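Local coordinates for extracellular solute-binding protein family 5 (Brucella melitensis, PDB 4ONY) that probably captures peptides or related solutes in the periplasm and delivers them to an ABC transporter for import, at residues Gly214-Ala219 against Tyr229-Asp234. Sequence-based numbering, arbitrary orientation.
Sequences GPYVVA and YKRNPD
Tyr216 faces Arg231 directly across an antiparallel beta hairpin, in a non-hydrogen-bonded pair, and meets Tyr229 diagonally, CB to CB at 4.0 Å. With CG anti to the carbonyl carbon (chi1 -67°), the Tyr216 ring slants over the partner backbone, its CE1 corner resting on Arg231 CB at 3.7 Å. The Arg231 chain then bends away, and its guanidinium, turned 45° to the ring, does not stack on it. Val218 and Tyr229 run side by side in the same direction, Val218 CG2 touching Tyr229 CE1 at 3.7 Å. Lys230, on the opposite face with Val217, runs its extended chain along Ala219 CB, which points toward the partner strand and lies 3.8 Å from Lys230 CD. Reciprocal hydrogen bonds join Val217 N to Lys230 O (2.8 Å) and Lys230 N to Val217 O (2.9 Å). Asn232 N donates another to Pro215 O (2.7 Å, N-H...O 169°), continuing the ladder past the strand end. A water links Asn232 ND2 to Gly214 O; Asn232 OD1 accepts from Asp234 N in an Asx turn. Tyr216 OH bonds to Phe249 O, Tyr229 OH to Arg71 O, and Arg231 to Lys43 O and Asn247 O. In the mixed four-stranded sheet, strand 226-231 lies between edge strand 216-222 and strand 251-257, whose Ile252 and Ile254 touch Tyr216 and Tyr229.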
loop_
_atom_site.group_PDB
_atom_site.type_symbol
_atom_site.label_atom_id
_atom_site.label_comp_id
_atom_site.label_asym_id
_atom_site.label_seq_id
_atom_site.Cartn_x
_atom_site.Cartn_y
_atom_site.Cartn_z
ATOM N N GLY A 214 10.743 22.004 0.546
ATOM C CA GLY A 214 9.375 21.872 0.957
ATOM C C GLY A 214 8.836 22.987 1.841
ATOM O O GLY A 214 9.573 23.837 2.290
ATOM N N PRO A 215 7.522 22.981 2.072
ATOM C CA PRO A 215 6.819 24.029 2.818
ATOM C C PRO A 215 7.091 24.104 4.316
ATOM O O PRO A 215 6.835 25.141 4.910
ATOM C CB PRO A 215 5.343 23.693 2.575
ATOM C CG PRO A 215 5.307 22.231 2.208
ATOM C CD PRO A 215 6.579 22.003 1.464
ATOM N N TYR A 216 7.606 23.032 4.912
ATOM C CA TYR A 216 7.872 22.981 6.344
ATOM C C TYR A 216 9.358 22.842 6.627
ATOM O O TYR A 216 10.045 22.101 5.917
ATOM C CB TYR A 216 7.073 21.830 6.974
ATOM C CG TYR A 216 5.590 22.048 6.945
ATOM C CD1 TYR A 216 4.970 22.778 7.938
ATOM C CD2 TYR A 216 4.815 21.565 5.909
ATOM C CE1 TYR A 216 3.593 23.014 7.912
ATOM C CE2 TYR A 216 3.425 21.797 5.860
ATOM C CZ TYR A 216 2.826 22.522 6.870
ATOM O OH TYR A 216 1.474 22.784 6.852
ATOM N N VAL A 217 9.861 23.583 7.613
ATOM C CA VAL A 217 11.220 23.409 8.076
ATOM C C VAL A 217 11.196 22.669 9.416
ATOM O O VAL A 217 10.204 22.690 10.151
ATOM C CB VAL A 217 11.968 24.739 8.221
ATOM C CG1 VAL A 217 11.942 25.520 6.906
ATOM C CG2 VAL A 217 11.386 25.600 9.330
ATOM N N VAL A 218 12.289 22.000 9.721
ATOM C CA VAL A 218 12.431 21.306 10.975
ATOM C C VAL A 218 12.827 22.331 12.025
ATOM O O VAL A 218 13.928 22.820 12.016
ATOM C CB VAL A 218 13.487 20.186 10.841
ATOM C CG1 VAL A 218 13.760 19.549 12.184
ATOM C CG2 VAL A 218 13.028 19.153 9.813
ATOM N N ALA A 219 11.901 22.657 12.930
ATOM C CA ALA A 219 12.095 23.685 13.942
ATOM C C ALA A 219 12.716 23.134 15.226
ATOM O O ALA A 219 13.453 23.830 15.894
ATOM C CB ALA A 219 10.766 24.318 14.270
ATOM N N TYR A 229 7.637 20.594 13.014
ATOM C CA TYR A 229 7.745 21.269 11.761
ATOM C C TYR A 229 7.029 22.637 11.830
ATOM O O TYR A 229 5.914 22.731 12.324
ATOM C CB TYR A 229 7.080 20.436 10.680
ATOM C CG TYR A 229 7.790 19.152 10.387
ATOM C CD1 TYR A 229 8.851 19.136 9.496
ATOM C CD2 TYR A 229 7.408 17.955 10.974
ATOM C CE1 TYR A 229 9.527 17.991 9.192
ATOM C CE2 TYR A 229 8.086 16.775 10.675
ATOM C CZ TYR A 229 9.151 16.810 9.776
ATOM O OH TYR A 229 9.854 15.681 9.422
ATOM N N LYS A 230 7.669 23.661 11.299
ATOM C CA LYS A 230 7.071 24.967 11.135
ATOM C C LYS A 230 6.979 25.324 9.638
ATOM O O LYS A 230 7.941 25.126 8.898
ATOM C CB LYS A 230 7.864 26.017 11.905
ATOM C CG LYS A 230 7.351 26.104 13.322
ATOM C CD LYS A 230 8.139 27.069 14.210
ATOM C CE LYS A 230 8.008 26.594 15.648
ATOM N NZ LYS A 230 8.526 27.628 16.588
ATOM N N ARG A 231 5.864 25.917 9.231
ATOM C CA ARG A 231 5.698 26.318 7.842
ATOM C C ARG A 231 6.592 27.481 7.505
ATOM O O ARG A 231 6.662 28.456 8.248
ATOM C CB ARG A 231 4.244 26.660 7.526
ATOM C CG ARG A 231 3.952 26.883 6.048
ATOM C CD ARG A 231 2.459 27.059 5.781
ATOM N NE ARG A 231 1.974 28.265 6.460
ATOM C CZ ARG A 231 0.761 28.406 6.995
ATOM N NH1 ARG A 231 -0.143 27.434 6.928
ATOM N NH2 ARG A 231 0.447 29.530 7.628
ATOM N N ASN A 232 7.269 27.408 6.374
ATOM C CA ASN A 232 8.079 28.539 5.919
ATOM C C ASN A 232 7.162 29.545 5.260
ATOM O O ASN A 232 6.577 29.239 4.259
ATOM C CB ASN A 232 9.075 28.050 4.910
ATOM C CG ASN A 232 9.898 29.168 4.303
ATOM O OD1 ASN A 232 9.839 30.302 4.726
ATOM N ND2 ASN A 232 10.697 28.812 3.302
ATOM N N PRO A 233 7.024 30.765 5.809
ATOM C CA PRO A 233 6.092 31.686 5.134
ATOM C C PRO A 233 6.517 32.079 3.734
ATOM O O PRO A 233 5.687 32.533 2.970
ATOM C CB PRO A 233 6.054 32.915 6.056
ATOM C CG PRO A 233 7.200 32.762 6.989
ATOM C CD PRO A 233 7.526 31.309 7.084
ATOM N N ASP A 234 7.793 31.921 3.398
ATOM C CA ASP A 234 8.278 32.233 2.062
ATOM C C ASP A 234 8.386 31.004 1.155
ATOM O O ASP A 234 9.102 31.054 0.147
ATOM C CB ASP A 234 9.671 32.876 2.150
ATOM C CG ASP A 234 9.975 33.790 0.983
ATOM O OD1 ASP A 234 9.085 34.416 0.382
ATOM O OD2 ASP A 234 11.164 33.907 0.654
HETATM O O HOH W 1 10.709 26.263 1.857
#